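Local coordinates for fatty acid synthase 1, isoform A (Drosophila melanogaster, PDB 6FN6), which probably makes long-chain saturated fatty acids from acetyl-CoA and malonyl-CoA with NADPH, this piece being the dehydratase, enoylreductase and ketoreductase region of the multifunctional enzyme, at residues A[62-67]-A[99-104]; A[924-929]-A[1003-1008]; A[995-1000]-A[1047-1052]. One frame throughout, in Å; residues are numbered along the deposited sequence.

Contact 1. Residues A[62-67]-A[99-104]; sequences NLVFHR and AVSGKI
Val64 and Phe65 pair with Ser101 and Val100 in an antiparallel strand-to-strand contact inside the N-terminal half of the dehydratase. Val64 and Ser101 form a hydrogen-bonded pair: Val64 N gives its hydrogen to Ser101 O at 2.8 Å, and Ser101 N returns one to Val64 O at 3.1 Å. Phe65 and Val100 make the next, non-hydrogen-bonded pair, after which His66 N reaches Ala99 O at 2.9 Å.

On one face Phe65 and Val100 run alongside each other in the same direction, CD1 of Phe65 3.6 Å from CG2 of Val100. Beneath them runs helix 34-48, where Phe65 meets Ala34 and Val100 meets Tyr37. A long helix wrapped by antiparallel strands is the plan of the hotdog fold predicted for this region. The Phe65 side chain lies about 9 Å from that of Asp175 and about 10 Å from that of His24, the predicted proton donor and acceptor of the dehydratase.

The other face is more polar. With CG beside its own backbone N (chi1 -61°), His66 sets its ring so that Ala99 O and the CA of Val100 lie at the ring edge, in plane. NE2 then meets the hydroxyl OG of Ser101 at 2.9 Å in a nearly straight hydrogen bond (168°), in which either atom could be the donor. The same OG lies 3.7 Å from CB of Val64, whose CG1 sits over one face of the imidazole, toward its rim. On the neighbouring strand 89-93, Ile92 is faced by both Ala99 and Val100, a classic beta bulge.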
loop_
_atom_site.group_PDB
_atom_site.type_symbol
_atom_site.label_atom_id
_atom_site.label_comp_id
_atom_site.label_asym_id
_atom_site.label_seq_id
_atom_site.Cartn_x
_atom_site.Cartn_y
_atom_site.Cartn_z
ATOM N N ASN A 62 0.865 9.125 -11.893
ATOM C CA ASN A 62 -0.178 8.552 -11.049
ATOM C C ASN A 62 -1.485 9.319 -11.197
ATOM O O ASN A 62 -2.145 9.640 -10.208
ATOM C CB ASN A 62 0.261 8.546 -9.581
ATOM C CG ASN A 62 -0.632 7.679 -8.706
ATOM O OD1 ASN A 62 -1.010 6.573 -9.089
ATOM N ND2 ASN A 62 -0.974 8.183 -7.525
ATOM N N LEU A 63 -1.853 9.618 -12.436
ATOM C CA LEU A 63 -3.117 10.285 -12.703
ATOM C C LEU A 63 -4.276 9.348 -12.409
ATOM O O LEU A 63 -4.309 8.218 -12.893
ATOM C CB LEU A 63 -3.176 10.767 -14.152
ATOM C CG LEU A 63 -2.335 12.003 -14.473
ATOM C CD1 LEU A 63 -2.130 12.143 -15.965
ATOM C CD2 LEU A 63 -3.009 13.250 -13.919
ATOM N N VAL A 64 -5.223 9.825 -11.609
ATOM C CA VAL A 64 -6.425 9.064 -11.304
ATOM C C VAL A 64 -7.647 9.915 -11.614
ATOM O O VAL A 64 -7.779 11.035 -11.123
ATOM C CB VAL A 64 -6.448 8.596 -9.836
ATOM C CG1 VAL A 64 -7.698 7.768 -9.562
ATOM C CG2 VAL A 64 -5.197 7.803 -9.503
ATOM N N PHE A 65 -8.541 9.374 -12.430
ATOM C CA PHE A 65 -9.790 10.046 -12.740
ATOM C C PHE A 65 -10.904 9.374 -11.941
ATOM O O PHE A 65 -11.446 8.342 -12.337
ATOM C CB PHE A 65 -10.041 10.004 -14.247
ATOM C CG PHE A 65 -8.882 10.527 -15.054
ATOM C CD1 PHE A 65 -8.717 11.887 -15.259
ATOM C CD2 PHE A 65 -7.940 9.660 -15.582
ATOM C CE1 PHE A 65 -7.642 12.370 -15.986
ATOM C CE2 PHE A 65 -6.866 10.139 -16.313
ATOM C CZ PHE A 65 -6.718 11.494 -16.514
ATOM N N HIS A 66 -11.222 9.969 -10.796
ATOM C CA HIS A 66 -12.072 9.331 -9.794
ATOM C C HIS A 66 -13.540 9.249 -10.197
ATOM O O HIS A 66 -14.235 8.307 -9.814
ATOM C CB HIS A 66 -11.935 10.066 -8.462
ATOM C CG HIS A 66 -10.543 10.045 -7.914
ATOM N ND1 HIS A 66 -10.095 9.063 -7.057
ATOM C CD2 HIS A 66 -9.493 10.879 -8.112
ATOM C CE1 HIS A 66 -8.832 9.295 -6.745
ATOM N NE2 HIS A 66 -8.444 10.391 -7.374
ATOM N N ARG A 67 -14.018 10.236 -10.948
ATOM C CA ARG A 67 -15.404 10.231 -11.396
ATOM C C ARG A 67 -15.556 11.093 -12.644
ATOM O O ARG A 67 -14.717 11.948 -12.927
ATOM C CB ARG A 67 -16.342 10.736 -10.297
ATOM C CG ARG A 67 -16.063 12.152 -9.811
ATOM C CD ARG A 67 -17.186 12.639 -8.905
ATOM N NE ARG A 67 -17.119 14.071 -8.629
ATOM C CZ ARG A 67 -17.474 15.021 -9.489
ATOM N NH1 ARG A 67 -17.926 14.702 -10.695
ATOM N NH2 ARG A 67 -17.381 16.296 -9.143
ATOM N N ALA A 99 -12.323 15.113 -8.056
ATOM C CA ALA A 99 -12.487 14.720 -9.453
ATOM C C ALA A 99 -11.243 13.988 -9.957
ATOM O O ALA A 99 -11.332 12.857 -10.438
ATOM C CB ALA A 99 -12.774 15.941 -10.322
ATOM N N VAL A 100 -10.090 14.643 -9.845
ATOM C CA VAL A 100 -8.834 14.090 -10.345
ATOM C C VAL A 100 -7.704 14.305 -9.349
ATOM O O VAL A 100 -7.674 15.305 -8.632
ATOM C CB VAL A 100 -8.467 14.700 -11.718
ATOM C CG1 VAL A 100 -7.089 14.226 -12.184
ATOM C CG2 VAL A 100 -9.512 14.351 -12.747
ATOM N N SER A 101 -6.778 13.350 -9.316
ATOM C CA SER A 101 -5.590 13.443 -8.470
ATOM C C SER A 101 -4.374 12.930 -9.234
ATOM O O SER A 101 -4.506 12.156 -10.180
ATOM C CB SER A 101 -5.773 12.644 -7.176
ATOM O OG SER A 101 -5.648 11.253 -7.414
ATOM N N GLY A 102 -3.192 13.363 -8.815
ATOM C CA GLY A 102 -1.958 12.915 -9.430
ATOM C C GLY A 102 -0.758 13.725 -8.984
ATOM O O GLY A 102 -0.830 14.483 -8.016
ATOM N N LYS A 103 0.346 13.572 -9.706
ATOM C CA LYS A 103 1.583 14.273 -9.387
ATOM C C LYS A 103 2.092 14.997 -10.626
ATOM O O LYS A 103 1.950 14.498 -11.741
ATOM C CB LYS A 103 2.634 13.286 -8.866
ATOM C CG LYS A 103 4.019 13.879 -8.657
ATOM C CD LYS A 103 4.999 12.823 -8.167
ATOM C CE LYS A 103 6.422 13.358 -8.126
ATOM N NZ LYS A 103 7.385 12.344 -7.617
ATOM N N ILE A 104 2.676 16.175 -10.432
ATOM C CA ILE A 104 3.195 16.962 -11.547
ATOM C C ILE A 104 4.497 17.649 -11.155
ATOM O O ILE A 104 4.589 18.275 -10.101
ATOM C CB ILE A 104 2.153 17.992 -12.030
ATOM C CG1 ILE A 104 2.634 18.661 -13.322
ATOM C CG2 ILE A 104 1.881 19.040 -10.949
ATOM C CD1 ILE A 104 1.566 19.465 -14.028
#

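Contact 2. Residues A[924-929]-A[1003-1008]; sequences EKSYIL and ALVGGI
Residues 926-929 and 1005-1008 run parallel as neighbouring strands, their short axes 4.8 Å apart at closest and inclined by 21°. Ser926 pairs with Val1005, but Tyr927 faces Gly1007 and Ile928 faces Ile1008, because a beta bulge shifts the register by one residue. Ser926 is held through both ends of its backbone: its N donates to Leu1004 O at 2.9 Å, and its O receives Gly1006 N at 2.8 Å. Beyond the bulge the pairing resumes with Ile928 N to Gly1007 O at 3.1 Å.

The Ser926 hydroxyl adds a third link. OG sits between the backbone N and the carbonyl carbon (chi1 57°), a position from which it donates to Ala1003 O at 2.6 Å, from above that carbonyl's plane; it also touches CG2 of Val1005 at 3.4 Å. Further along this face, CD1 of Ile928 meets CG2 of Val1005 at 4.1 Å, the two side chains crossing at about a right angle, and it also touches Ile1008.

On the other face Tyr927 stands opposite Gly1007, and its ring lies obliquely against the backbone of Gly1006 and Gly1007, CD1 being 3.3 Å from Gly1007 N, while its hydroxyl is hydrogen-bonded to the backbone N of His922. The extended aliphatic chain of Lys925 passes Gly1006, and its NZ forms a salt bridge with Asp1054.

Helix 989-1002 packs on the Ile928 and Ile1008 side and helix 935-946 on the Leu929 side, the layered arrangement of a Rossmann-type domain; these two strands are adjacent central strands in the parallel sheet of the ketoreductase.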
loop_
_atom_site.group_PDB
_atom_site.type_symbol
_atom_site.label_atom_id
_atom_site.label_comp_id
_atom_site.label_asym_id
_atom_site.label_seq_id
_atom_site.Cartn_x
_atom_site.Cartn_y
_atom_site.Cartn_z
ATOM N N GLU A 924 -23.299 -25.408 -39.432
ATOM C CA GLU A 924 -22.761 -26.123 -40.586
ATOM C C GLU A 924 -23.515 -25.768 -41.865
ATOM O O GLU A 924 -23.490 -26.522 -42.839
ATOM C CB GLU A 924 -22.817 -27.634 -40.349
ATOM C CG GLU A 924 -21.980 -28.099 -39.168
ATOM C CD GLU A 924 -22.024 -29.600 -38.975
ATOM O OE1 GLU A 924 -22.885 -30.258 -39.596
ATOM O OE2 GLU A 924 -21.197 -30.123 -38.200
ATOM N N LYS A 925 -24.179 -24.617 -41.857
ATOM C CA LYS A 925 -24.889 -24.125 -43.032
ATOM C C LYS A 925 -24.333 -22.766 -43.442
ATOM O O LYS A 925 -23.686 -22.087 -42.641
ATOM C CB LYS A 925 -26.390 -24.017 -42.748
ATOM C CG LYS A 925 -27.077 -25.354 -42.521
ATOM C CD LYS A 925 -28.585 -25.190 -42.411
ATOM C CE LYS A 925 -29.282 -26.532 -42.294
ATOM N NZ LYS A 925 -30.760 -26.389 -42.238
ATOM N N SER A 926 -24.585 -22.375 -44.687
ATOM C CA SER A 926 -24.141 -21.076 -45.178
ATOM C C SER A 926 -25.313 -20.106 -45.193
ATOM O O SER A 926 -26.473 -20.520 -45.213
ATOM C CB SER A 926 -23.529 -21.195 -46.576
ATOM O OG SER A 926 -24.438 -21.776 -47.494
ATOM N N TYR A 927 -25.007 -18.814 -45.172
ATOM C CA TYR A 927 -26.040 -17.788 -45.187
ATOM C C TYR A 927 -25.658 -16.668 -46.140
ATOM O O TYR A 927 -24.664 -15.961 -45.944
ATOM C CB TYR A 927 -26.286 -17.266 -43.774
ATOM C CG TYR A 927 -26.829 -18.354 -42.883
ATOM C CD1 TYR A 927 -28.188 -18.626 -42.840
ATOM C CD2 TYR A 927 -25.977 -19.143 -42.121
ATOM C CE1 TYR A 927 -28.689 -19.635 -42.043
ATOM C CE2 TYR A 927 -26.463 -20.155 -41.323
ATOM C CZ TYR A 927 -27.820 -20.402 -41.286
ATOM O OH TYR A 927 -28.298 -21.419 -40.488
ATOM N N ILE A 928 -26.463 -16.537 -47.189
ATOM C CA ILE A 928 -26.219 -15.578 -48.250
ATOM C C ILE A 928 -26.933 -14.280 -47.930
ATOM O O ILE A 928 -28.131 -14.276 -47.663
ATOM C CB ILE A 928 -26.678 -16.135 -49.608
ATOM C CG1 ILE A 928 -25.984 -17.466 -49.904
ATOM C CG2 ILE A 928 -26.396 -15.134 -50.724
ATOM C CD1 ILE A 928 -26.644 -18.253 -51.015
ATOM N N LEU A 929 -26.188 -13.182 -47.946
ATOM C CA LEU A 929 -26.770 -11.861 -47.760
ATOM C C LEU A 929 -26.550 -11.017 -49.008
ATOM O O LEU A 929 -25.444 -10.533 -49.250
ATOM C CB LEU A 929 -26.173 -11.167 -46.532
ATOM C CG LEU A 929 -26.576 -11.747 -45.172
ATOM C CD1 LEU A 929 -25.767 -12.985 -44.827
ATOM C CD2 LEU A 929 -26.434 -10.700 -44.086
ATOM N N ALA A 1003 -21.056 -24.843 -47.976
ATOM C CA ALA A 1003 -21.858 -25.469 -46.939
ATOM C C ALA A 1003 -23.315 -25.296 -47.325
ATOM O O ALA A 1003 -23.686 -24.273 -47.905
ATOM C CB ALA A 1003 -21.579 -24.847 -45.580
ATOM N N LEU A 1004 -24.139 -26.290 -47.015
ATOM C CA LEU A 1004 -25.537 -26.256 -47.415
ATOM C C LEU A 1004 -26.201 -24.975 -46.930
ATOM O O LEU A 1004 -26.124 -24.627 -45.749
ATOM C CB LEU A 1004 -26.275 -27.483 -46.885
ATOM C CG LEU A 1004 -25.735 -28.820 -47.406
ATOM C CD1 LEU A 1004 -26.485 -29.983 -46.788
ATOM C CD2 LEU A 1004 -25.793 -28.895 -48.924
ATOM N N VAL A 1005 -26.847 -24.277 -47.858
ATOM C CA VAL A 1005 -27.478 -22.994 -47.576
ATOM C C VAL A 1005 -28.628 -23.166 -46.589
ATOM O O VAL A 1005 -29.517 -23.996 -46.789
ATOM C CB VAL A 1005 -27.965 -22.326 -48.876
ATOM C CG1 VAL A 1005 -28.633 -20.987 -48.584
ATOM C CG2 VAL A 1005 -26.809 -22.141 -49.839
ATOM N N GLY A 1006 -28.588 -22.386 -45.513
ATOM C CA GLY A 1006 -29.623 -22.421 -44.497
ATOM C C GLY A 1006 -30.554 -21.225 -44.575
ATOM O O GLY A 1006 -31.699 -21.291 -44.128
ATOM N N GLY A 1007 -30.063 -20.129 -45.149
ATOM C CA GLY A 1007 -30.846 -18.912 -45.251
ATOM C C GLY A 1007 -30.373 -17.975 -46.347
ATOM O O GLY A 1007 -29.182 -17.899 -46.649
ATOM N N ILE A 1008 -31.328 -17.261 -46.940
ATOM C CA ILE A 1008 -31.052 -16.257 -47.959
ATOM C C ILE A 1008 -31.707 -14.953 -47.529
ATOM O O ILE A 1008 -32.908 -14.906 -47.276
ATOM C CB ILE A 1008 -31.550 -16.718 -49.350
ATOM C CG1 ILE A 1008 -30.725 -17.913 -49.828
ATOM C CG2 ILE A 1008 -31.489 -15.571 -50.371
ATOM C CD1 ILE A 1008 -31.229 -18.547 -51.107
#

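Contact 3. Residues A[995-1000]-A[1047-1052]; sequences LLENSN and RDICTE
Ile1049, the last helical residue of helix 1034-1049, fills the groove that Leu996, Glu997 and Asn1000 form along helix 989-1002. Its CG1 stands beside the backbone N (chi1 -58°) and the chain is extended beyond it, which carries CD1 to within 3.8 Å of CB of Leu996 and 3.7 Å of CG of Glu997. The Glu997 chain crosses the isoleucine at about a right angle and offers its CG methylene; its carboxylate is engaged by Lys993 in a salt bridge. The other branch, CG2, is 3.8 Å from Leu996 O and 3.9 Å from ND2 of Asn1000, whose side chain runs antiparallel alongside it. Trimming this residue to an alanine would probably open a gap between the two helices and leave CG of Glu997 and CB of Leu996 without their apolar partner.

Both helices lie on the same side of the ketoreductase sheet, as in Rossmann-type short-chain reductases, where helix 1034-1049 makes the crossover between the parallel strands 1005-1011 and 1055-1060.

Cys1050 follows as the first residue to leave helical geometry. Its SG, beside the backbone N, lies 4.1 Å from CD2 of Leu996, and the side chain also rests on Val1005 of the sheet.

At Glu1052 the link becomes water-mediated: the backbone N donates to water 1 at 2.7 Å, and that water gives a weak bond to OD1 of Asn1000 at 3.4 Å. The stronger partner of OD1 is the backbone N of Val1005.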
loop_
_atom_site.group_PDB
_atom_site.type_symbol
_atom_site.label_atom_id
_atom_site.label_comp_id
_atom_site.label_asym_id
_atom_site.label_seq_id
_atom_site.Cartn_x
_atom_site.Cartn_y
_atom_site.Cartn_z
ATOM N N LEU A 995 -24.311 -18.388 -57.872
ATOM C CA LEU A 995 -24.152 -17.998 -56.475
ATOM C C LEU A 995 -24.641 -19.110 -55.552
ATOM O O LEU A 995 -23.938 -19.517 -54.628
ATOM C CB LEU A 995 -24.918 -16.702 -56.190
ATOM C CG LEU A 995 -24.969 -16.214 -54.737
ATOM C CD1 LEU A 995 -23.610 -15.698 -54.302
ATOM C CD2 LEU A 995 -26.039 -15.140 -54.561
ATOM N N LEU A 996 -25.841 -19.611 -55.823
ATOM C CA LEU A 996 -26.467 -20.607 -54.965
ATOM C C LEU A 996 -25.728 -21.942 -55.006
ATOM O O LEU A 996 -25.634 -22.633 -53.997
ATOM C CB LEU A 996 -27.928 -20.812 -55.372
ATOM C CG LEU A 996 -28.847 -19.599 -55.208
ATOM C CD1 LEU A 996 -30.199 -19.861 -55.848
ATOM C CD2 LEU A 996 -29.017 -19.240 -53.743
ATOM N N GLU A 997 -25.196 -22.303 -56.166
ATOM C CA GLU A 997 -24.516 -23.584 -56.297
ATOM C C GLU A 997 -23.135 -23.561 -55.651
ATOM O O GLU A 997 -22.720 -24.543 -55.041
ATOM C CB GLU A 997 -24.403 -23.985 -57.767
ATOM C CG GLU A 997 -25.642 -24.684 -58.304
ATOM C CD GLU A 997 -25.622 -24.857 -59.810
ATOM O OE1 GLU A 997 -24.683 -24.349 -60.457
ATOM O OE2 GLU A 997 -26.548 -25.504 -60.344
ATOM N N ASN A 998 -22.424 -22.447 -55.778
ATOM C CA ASN A 998 -21.135 -22.316 -55.111
ATOM C C ASN A 998 -21.348 -22.295 -53.603
ATOM O O ASN A 998 -20.707 -23.040 -52.867
ATOM C CB ASN A 998 -20.401 -21.050 -55.560
ATOM C CG ASN A 998 -19.882 -21.145 -56.983
ATOM O OD1 ASN A 998 -20.045 -20.217 -57.773
ATOM N ND2 ASN A 998 -19.239 -22.260 -57.311
ATOM N N SER A 999 -22.274 -21.454 -53.156
ATOM C CA SER A 999 -22.543 -21.296 -51.734
ATOM C C SER A 999 -22.919 -22.628 -51.104
ATOM O O SER A 999 -22.511 -22.932 -49.983
ATOM C CB SER A 999 -23.661 -20.278 -51.513
ATOM O OG SER A 999 -23.281 -18.999 -51.986
ATOM N N ASN A 1000 -23.696 -23.422 -51.833
ATOM C CA ASN A 1000 -24.183 -24.694 -51.321
ATOM C C ASN A 1000 -23.018 -25.671 -51.166
ATOM O O ASN A 1000 -22.994 -26.473 -50.237
ATOM C CB ASN A 1000 -25.252 -25.283 -52.242
ATOM C CG ASN A 1000 -26.321 -26.046 -51.482
ATOM O OD1 ASN A 1000 -26.731 -25.644 -50.395
ATOM N ND2 ASN A 1000 -26.762 -27.163 -52.043
ATOM N N ARG A 1047 -35.156 -23.262 -54.785
ATOM C CA ARG A 1047 -36.101 -24.370 -54.652
ATOM C C ARG A 1047 -35.465 -25.682 -55.094
ATOM O O ARG A 1047 -35.749 -26.737 -54.534
ATOM C CB ARG A 1047 -37.370 -24.109 -55.468
ATOM C CG ARG A 1047 -38.198 -22.926 -54.995
ATOM C CD ARG A 1047 -39.427 -22.744 -55.864
ATOM N NE ARG A 1047 -40.128 -21.491 -55.588
ATOM C CZ ARG A 1047 -41.420 -21.282 -55.834
ATOM N NH1 ARG A 1047 -42.170 -22.246 -56.356
ATOM N NH2 ARG A 1047 -41.966 -20.108 -55.551
ATOM N N ASP A 1048 -34.621 -25.611 -56.118
ATOM C CA ASP A 1048 -33.981 -26.798 -56.676
ATOM C C ASP A 1048 -32.666 -27.113 -55.964
ATOM O O ASP A 1048 -32.364 -28.272 -55.681
ATOM C CB ASP A 1048 -33.723 -26.611 -58.174
ATOM C CG ASP A 1048 -34.996 -26.355 -58.962
ATOM O OD1 ASP A 1048 -36.062 -26.875 -58.565
ATOM O OD2 ASP A 1048 -34.932 -25.633 -59.981
ATOM N N ILE A 1049 -31.886 -26.074 -55.688
ATOM C CA ILE A 1049 -30.536 -26.237 -55.164
ATOM C C ILE A 1049 -30.531 -26.368 -53.645
ATOM O O ILE A 1049 -30.012 -27.340 -53.094
ATOM C CB ILE A 1049 -29.644 -25.057 -55.601
ATOM C CG1 ILE A 1049 -29.611 -24.943 -57.128
ATOM C CG2 ILE A 1049 -28.228 -25.220 -55.055
ATOM C CD1 ILE A 1049 -29.126 -23.601 -57.632
ATOM N N CYS A 1050 -31.097 -25.376 -52.969
ATOM C CA CYS A 1050 -31.005 -25.294 -51.519
ATOM C C CYS A 1050 -32.096 -26.132 -50.868
ATOM O O CYS A 1050 -33.204 -25.651 -50.628
ATOM C CB CYS A 1050 -31.111 -23.838 -51.081
ATOM S SG CYS A 1050 -29.965 -22.765 -51.966
ATOM N N THR A 1051 -31.767 -27.381 -50.557
ATOM C CA THR A 1051 -32.730 -28.295 -49.955
ATOM C C THR A 1051 -32.750 -28.245 -48.426
ATOM O O THR A 1051 -33.574 -28.904 -47.795
ATOM C CB THR A 1051 -32.457 -29.741 -50.405
ATOM O OG1 THR A 1051 -31.074 -30.061 -50.209
ATOM C CG2 THR A 1051 -32.806 -29.908 -51.870
ATOM N N GLU A 1052 -31.853 -27.461 -47.835
ATOM C CA GLU A 1052 -31.808 -27.305 -46.381
ATOM C C GLU A 1052 -32.051 -25.855 -45.981
ATOM O O GLU A 1052 -31.757 -25.459 -44.852
ATOM C CB GLU A 1052 -30.460 -27.768 -45.826
ATOM C CG GLU A 1052 -30.177 -29.246 -46.009
ATOM C CD GLU A 1052 -30.809 -30.104 -44.930
ATOM O OE1 GLU A 1052 -30.608 -29.807 -43.732
ATOM O OE2 GLU A 1052 -31.507 -31.080 -45.281
HETATM O O HOH W 1 -29.559 -26.220 -48.671
#

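How the contacts relate
Contact 1 belongs to the dehydratase and stands apart from the other two, with nearest atoms about 40 Å from contact 2 and about 49 Å from contact 3. It alone lies near the catalytic residues predicted for dehydration. Contacts 2 and 3 share the ketoreductase domain: their centres are 8 Å apart and their segments alternate along the chain, with helix 989-1002 leading directly into strand 1005-1011 and that strand followed by helix 1034-1049. Asn1000 OD1 accepts a hydrogen bond from Val1005 N at 2.9 Å, and Lys925 NZ probably donates to Glu1052 O at the same distance. Between these layers, Ile1008 CD1 packs on Leu996 CD2 at 3.5 Å, joining the paired strands to the helix pair.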